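Tb427.07.360- putative uncharacterized metacyclic invariant surface protein from Trypanosoma brucei (Trypanosoma brucei, PDB 5VTL) is of unknown function but is probably an invariant surface protein of the metacyclic parasite, built as an elongated bundle of long helices. Local coordinates at residues A[39-53]-A[66-80]. Sequence-based numbering, arbitrary orientation.
Sequences SKAREGCQDAVRRAE and VGRARAALKEAESAE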
loop_
_atom_site.group_PDB
_atom_site.type_symbol
_atom_site.label_atom_id
_atom_site.label_comp_id
_atom_site.label_asym_id
_atom_site.label_seq_id
_atom_site.Cartn_x
_atom_site.Cartn_y
_atom_site.Cartn_z
ATOM N N SER A 39 -2.317 -11.750 -13.458
ATOM C CA SER A 39 -2.846 -12.131 -14.759
ATOM C C SER A 39 -1.833 -12.989 -15.511
ATOM O O SER A 39 -2.206 -13.964 -16.190
ATOM C CB SER A 39 -3.235 -10.887 -15.573
ATOM O OG SER A 39 -4.259 -10.161 -14.928
ATOM N N LYS A 40 -0.554 -12.648 -15.385
ATOM C CA LYS A 40 0.483 -13.395 -16.066
ATOM C C LYS A 40 0.506 -14.835 -15.493
ATOM O O LYS A 40 0.705 -15.815 -16.223
ATOM C CB LYS A 40 1.838 -12.726 -15.887
ATOM C CG LYS A 40 2.976 -13.440 -16.612
ATOM C CD LYS A 40 4.331 -12.723 -16.461
ATOM C CE LYS A 40 4.393 -11.368 -17.155
ATOM N NZ LYS A 40 4.300 -11.453 -18.644
ATOM N N ALA A 41 0.286 -14.951 -14.187
ATOM C CA ALA A 41 0.262 -16.265 -13.541
ATOM C C ALA A 41 -0.913 -17.102 -14.033
ATOM O O ALA A 41 -0.792 -18.295 -14.272
ATOM C CB ALA A 41 0.230 -16.113 -12.017
ATOM N N ARG A 42 -2.058 -16.471 -14.189
ATOM C CA ARG A 42 -3.223 -17.173 -14.675
ATOM C C ARG A 42 -2.986 -17.625 -16.119
ATOM O O ARG A 42 -3.346 -18.742 -16.513
ATOM C CB ARG A 42 -4.450 -16.272 -14.546
ATOM C CG ARG A 42 -5.763 -16.854 -15.103
ATOM C CD ARG A 42 -6.024 -16.464 -16.551
ATOM N NE ARG A 42 -6.141 -15.024 -16.678
ATOM C CZ ARG A 42 -6.018 -14.343 -17.809
ATOM N NH1 ARG A 42 -5.763 -14.958 -18.958
ATOM N NH2 ARG A 42 -6.115 -13.024 -17.779
ATOM N N GLU A 43 -2.380 -16.765 -16.918
ATOM C CA GLU A 43 -2.034 -17.155 -18.293
ATOM C C GLU A 43 -1.136 -18.408 -18.293
ATOM O O GLU A 43 -1.323 -19.320 -19.090
ATOM C CB GLU A 43 -1.333 -15.998 -19.005
ATOM C CG GLU A 43 -2.289 -14.919 -19.471
ATOM C CD GLU A 43 -1.572 -13.608 -19.811
ATOM O OE1 GLU A 43 -0.326 -13.585 -19.757
ATOM O OE2 GLU A 43 -2.255 -12.606 -20.085
ATOM N N GLY A 44 -0.188 -18.460 -17.368
ATOM C CA GLY A 44 0.692 -19.605 -17.231
ATOM C C GLY A 44 -0.070 -20.864 -16.849
ATOM O O GLY A 44 0.297 -21.969 -17.249
ATOM N N CYS A 45 -1.126 -20.708 -16.055
ATOM C CA CYS A 45 -1.981 -21.849 -15.723
ATOM C C CYS A 45 -2.738 -22.321 -16.938
ATOM O O CYS A 45 -2.923 -23.502 -17.123
ATOM C CB CYS A 45 -2.990 -21.499 -14.628
ATOM S SG CYS A 45 -2.230 -21.278 -13.029
ATOM N N GLN A 46 -3.221 -21.391 -17.756
ATOM C CA GLN A 46 -3.898 -21.763 -18.987
ATOM C C GLN A 46 -2.990 -22.571 -19.904
ATOM O O GLN A 46 -3.437 -23.543 -20.537
ATOM C CB GLN A 46 -4.404 -20.494 -19.689
ATOM C CG GLN A 46 -5.621 -19.901 -18.981
ATOM C CD GLN A 46 -6.038 -18.585 -19.579
ATOM O OE1 GLN A 46 -5.204 -17.717 -19.798
ATOM N NE2 GLN A 46 -7.328 -18.424 -19.838
ATOM N N ASP A 47 -1.714 -22.189 -19.953
ATOM C CA ASP A 47 -0.713 -22.868 -20.782
ATOM C C ASP A 47 -0.472 -24.280 -20.252
ATOM O O ASP A 47 -0.325 -25.240 -21.012
ATOM C CB ASP A 47 0.603 -22.093 -20.760
ATOM C CG ASP A 47 1.629 -22.628 -21.772
ATOM O OD1 ASP A 47 1.323 -22.676 -22.979
ATOM O OD2 ASP A 47 2.740 -23.002 -21.354
ATOM N N ALA A 48 -0.449 -24.389 -18.931
ATOM C CA ALA A 48 -0.159 -25.645 -18.261
ATOM C C ALA A 48 -1.306 -26.599 -18.549
ATOM O O ALA A 48 -1.075 -27.772 -18.850
ATOM C CB ALA A 48 0.027 -25.405 -16.750
ATOM N N VAL A 49 -2.541 -26.091 -18.494
ATOM C CA VAL A 49 -3.710 -26.914 -18.796
ATOM C C VAL A 49 -3.610 -27.417 -20.243
ATOM O O VAL A 49 -3.815 -28.593 -20.511
ATOM C CB VAL A 49 -5.061 -26.159 -18.542
ATOM C CG1 VAL A 49 -6.236 -26.874 -19.162
ATOM C CG2 VAL A 49 -5.329 -25.981 -17.028
ATOM N N ARG A 50 -3.284 -26.532 -21.176
ATOM C CA ARG A 50 -3.118 -26.954 -22.570
ATOM C C ARG A 50 -2.067 -28.048 -22.691
ATOM O O ARG A 50 -2.281 -29.061 -23.358
ATOM C CB ARG A 50 -2.739 -25.772 -23.464
ATOM C CG ARG A 50 -2.574 -26.158 -24.932
ATOM C CD ARG A 50 -1.968 -25.054 -25.757
ATOM N NE ARG A 50 -0.707 -24.577 -25.203
ATOM C CZ ARG A 50 0.450 -25.225 -25.286
ATOM N NH1 ARG A 50 0.515 -26.403 -25.880
ATOM N NH2 ARG A 50 1.542 -24.703 -24.746
ATOM N N ARG A 51 -0.926 -27.854 -22.048
ATOM C CA ARG A 51 0.138 -28.843 -22.102
ATOM C C ARG A 51 -0.292 -30.199 -21.564
ATOM O O ARG A 51 -0.017 -31.241 -22.163
ATOM C CB ARG A 51 1.342 -28.325 -21.334
ATOM C CG ARG A 51 2.055 -27.170 -22.027
ATOM C CD ARG A 51 3.092 -26.581 -21.117
ATOM N NE ARG A 51 4.100 -27.563 -20.715
ATOM C CZ ARG A 51 5.021 -27.349 -19.774
ATOM N NH1 ARG A 51 5.919 -28.282 -19.483
ATOM N NH2 ARG A 51 5.044 -26.197 -19.115
ATOM N N ALA A 52 -0.974 -30.185 -20.430
ATOM C CA ALA A 52 -1.437 -31.415 -19.803
ATOM C C ALA A 52 -2.472 -32.110 -20.668
ATOM O O ALA A 52 -2.448 -33.332 -20.816
ATOM C CB ALA A 52 -1.999 -31.104 -18.423
ATOM N N GLU A 53 -3.392 -31.344 -21.244
ATOM C CA GLU A 53 -4.402 -31.909 -22.133
ATOM C C GLU A 53 -3.751 -32.642 -23.311
ATOM O O GLU A 53 -4.191 -33.725 -23.706
ATOM C CB GLU A 53 -5.325 -30.813 -22.672
ATOM C CG GLU A 53 -6.277 -30.238 -21.646
ATOM C CD GLU A 53 -7.095 -29.073 -22.170
ATOM O OE1 GLU A 53 -8.150 -28.790 -21.561
ATOM O OE2 GLU A 53 -6.701 -28.464 -23.190
ATOM N N VAL A 66 -4.041 -33.559 -15.586
ATOM C CA VAL A 66 -4.952 -32.610 -16.203
ATOM C C VAL A 66 -5.864 -32.026 -15.117
ATOM O O VAL A 66 -6.108 -30.827 -15.067
ATOM C CB VAL A 66 -5.838 -33.256 -17.297
ATOM C CG1 VAL A 66 -6.885 -32.283 -17.775
ATOM C CG2 VAL A 66 -5.006 -33.754 -18.460
ATOM N N GLY A 67 -6.372 -32.879 -14.248
ATOM C CA GLY A 67 -7.224 -32.417 -13.160
ATOM C C GLY A 67 -6.545 -31.432 -12.219
ATOM O O GLY A 67 -7.124 -30.420 -11.824
ATOM N N ARG A 68 -5.315 -31.729 -11.839
ATOM C CA ARG A 68 -4.555 -30.852 -10.967
ATOM C C ARG A 68 -4.306 -29.495 -11.652
ATOM O O ARG A 68 -4.385 -28.436 -11.011
ATOM C CB ARG A 68 -3.226 -31.522 -10.613
ATOM C CG ARG A 68 -2.357 -30.698 -9.683
ATOM C CD ARG A 68 -1.078 -31.429 -9.295
ATOM N NE ARG A 68 -0.243 -30.622 -8.404
ATOM C CZ ARG A 68 1.056 -30.809 -8.190
ATOM N NH1 ARG A 68 1.730 -31.758 -8.835
ATOM N NH2 ARG A 68 1.704 -30.012 -7.350
ATOM N N ALA A 69 -3.985 -29.538 -12.946
ATOM C CA ALA A 69 -3.785 -28.312 -13.724
ATOM C C ALA A 69 -5.066 -27.449 -13.764
ATOM O O ALA A 69 -5.023 -26.224 -13.597
ATOM C CB ALA A 69 -3.357 -28.650 -15.129
ATOM N N ARG A 70 -6.195 -28.095 -13.990
ATOM C CA ARG A 70 -7.468 -27.383 -14.057
ATOM C C ARG A 70 -7.854 -26.749 -12.740
ATOM O O ARG A 70 -8.410 -25.658 -12.709
ATOM C CB ARG A 70 -8.572 -28.328 -14.528
ATOM C CG ARG A 70 -8.456 -28.663 -16.010
ATOM C CD ARG A 70 -9.585 -29.540 -16.550
ATOM N NE ARG A 70 -9.444 -29.624 -18.013
ATOM C CZ ARG A 70 -9.821 -30.649 -18.766
ATOM N NH1 ARG A 70 -10.384 -31.719 -18.221
ATOM N NH2 ARG A 70 -9.628 -30.603 -20.074
ATOM N N ALA A 71 -7.570 -27.451 -11.651
ATOM C CA ALA A 71 -7.898 -26.971 -10.316
ATOM C C ALA A 71 -7.031 -25.765 -9.981
ATOM O O ALA A 71 -7.499 -24.800 -9.387
ATOM C CB ALA A 71 -7.691 -28.091 -9.285
ATOM N N ALA A 72 -5.757 -25.853 -10.369
ATOM C CA ALA A 72 -4.799 -24.767 -10.183
ATOM C C ALA A 72 -5.232 -23.549 -10.984
ATOM O O ALA A 72 -5.206 -22.450 -10.461
ATOM C CB ALA A 72 -3.426 -25.212 -10.592
ATOM N N LEU A 73 -5.663 -23.749 -12.235
ATOM C CA LEU A 73 -6.172 -22.630 -13.057
ATOM C C LEU A 73 -7.355 -21.953 -12.376
ATOM O O LEU A 73 -7.434 -20.719 -12.301
ATOM C CB LEU A 73 -6.596 -23.091 -14.462
ATOM C CG LEU A 73 -7.312 -22.055 -15.362
ATOM C CD1 LEU A 73 -6.496 -20.796 -15.589
ATOM C CD2 LEU A 73 -7.621 -22.655 -16.701
ATOM N N LYS A 74 -8.281 -22.759 -11.869
ATOM C CA LYS A 74 -9.419 -22.206 -11.158
ATOM C C LYS A 74 -8.935 -21.346 -9.983
ATOM O O LYS A 74 -9.452 -20.241 -9.761
ATOM C CB LYS A 74 -10.386 -23.319 -10.717
ATOM C CG LYS A 74 -11.645 -22.796 -10.023
ATOM C CD LYS A 74 -12.670 -23.906 -9.705
ATOM C CE LYS A 74 -12.158 -24.737 -8.566
ATOM N NZ LYS A 74 -11.947 -23.985 -7.274
ATOM N N GLU A 75 -7.934 -21.820 -9.237
ATOM C CA GLU A 75 -7.402 -21.040 -8.127
ATOM C C GLU A 75 -6.739 -19.736 -8.569
ATOM O O GLU A 75 -6.853 -18.707 -7.904
ATOM C CB GLU A 75 -6.394 -21.868 -7.330
ATOM C CG GLU A 75 -7.050 -22.663 -6.239
ATOM C CD GLU A 75 -6.071 -23.460 -5.427
ATOM O OE1 GLU A 75 -6.381 -23.776 -4.263
ATOM O OE2 GLU A 75 -5.007 -23.789 -5.966
ATOM N N ALA A 76 -5.981 -19.800 -9.653
ATOM C CA ALA A 76 -5.328 -18.614 -10.208
ATOM C C ALA A 76 -6.357 -17.604 -10.727
ATOM O O ALA A 76 -6.188 -16.389 -10.584
ATOM C CB ALA A 76 -4.386 -19.026 -11.316
ATOM N N GLU A 77 -7.432 -18.102 -11.326
ATOM C CA GLU A 77 -8.499 -17.216 -11.803
ATOM C C GLU A 77 -9.127 -16.483 -10.621
ATOM O O GLU A 77 -9.311 -15.270 -10.672
ATOM C CB GLU A 77 -9.542 -18.007 -12.595
ATOM C CG GLU A 77 -9.017 -18.459 -13.956
ATOM C CD GLU A 77 -10.005 -19.294 -14.749
ATOM O OE1 GLU A 77 -10.092 -19.090 -15.982
ATOM O OE2 GLU A 77 -10.682 -20.155 -14.152
ATOM N N SER A 78 -9.396 -17.194 -9.524
ATOM C CA SER A 78 -9.941 -16.542 -8.346
ATOM C C SER A 78 -8.977 -15.518 -7.751
ATOM O O SER A 78 -9.399 -14.423 -7.356
ATOM C CB SER A 78 -10.352 -17.561 -7.287
ATOM O OG SER A 78 -11.301 -18.474 -7.809
ATOM N N ALA A 79 -7.687 -15.852 -7.705
ATOM C CA ALA A 79 -6.668 -14.947 -7.169
ATOM C C ALA A 79 -6.504 -13.708 -8.038
ATOM O O ALA A 79 -6.386 -12.582 -7.525
ATOM C CB ALA A 79 -5.310 -15.679 -7.027
ATOM N N GLU A 80 -6.521 -13.906 -9.354
ATOM C CA GLU A 80 -6.512 -12.774 -10.293
ATOM C C GLU A 80 -7.670 -11.809 -10.051
ATOM O O GLU A 80 -7.496 -10.586 -9.987
ATOM C CB GLU A 80 -6.552 -13.268 -11.734
ATOM C CG GLU A 80 -6.579 -12.131 -12.768
ATOM C CD GLU A 80 -6.627 -12.625 -14.190
ATOM O OE1 GLU A 80 -6.278 -11.847 -15.108
ATOM O OE2 GLU A 80 -6.995 -13.806 -14.403
#
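Glu80 and Arg42 form a side-on bidentate salt bridge at one end of this antiparallel helix contact, their flat groups nearly coplanar. Arg42 NE gives a nearly straight bond (167°) to Glu80 OE2 at 2.7 Å, and Arg42 NH2 reaches Glu80 OE1 at 2.9 Å on its syn lone pair. Ser39 OG donates to Glu80 OE1 from the anti side, well out of the carboxylate plane, 2.6 Å away, and Arg42 NH1 bonds Gln46 OE1; together these bonds fix the rotation of both charged groups. Arg42 gets there by a bent chain (chi2 -93°, chi3 -61°) that lies as a knob among Leu73, Ala76, Glu77 and Glu80. Leu73 returns the packing, wedged among Arg42, Cys45, Gln46 and Val49: its CD1 lies 3.6 Å from Gln46 CG, while CD2 faces Val49 CG2. Cys45 SG meets Ala76 CB at 3.6 Å, and Ala69 CB takes Val49 CG2 at 3.8 Å. At the other end Arg70 NH2 makes a single-bonded salt bridge to Glu53 OE1 at 2.8 Å, the planes steeply crossed, with Val66 CG1 over the guanidinium face. Helix 157-209 touches Ala48 and Ala72. The axes of 39-53 and 66-80 approach to 8.7 Å; reciprocal knobs-into-holes mark helices 4-58 and 63-102 as an antiparallel coiled-coil hairpin.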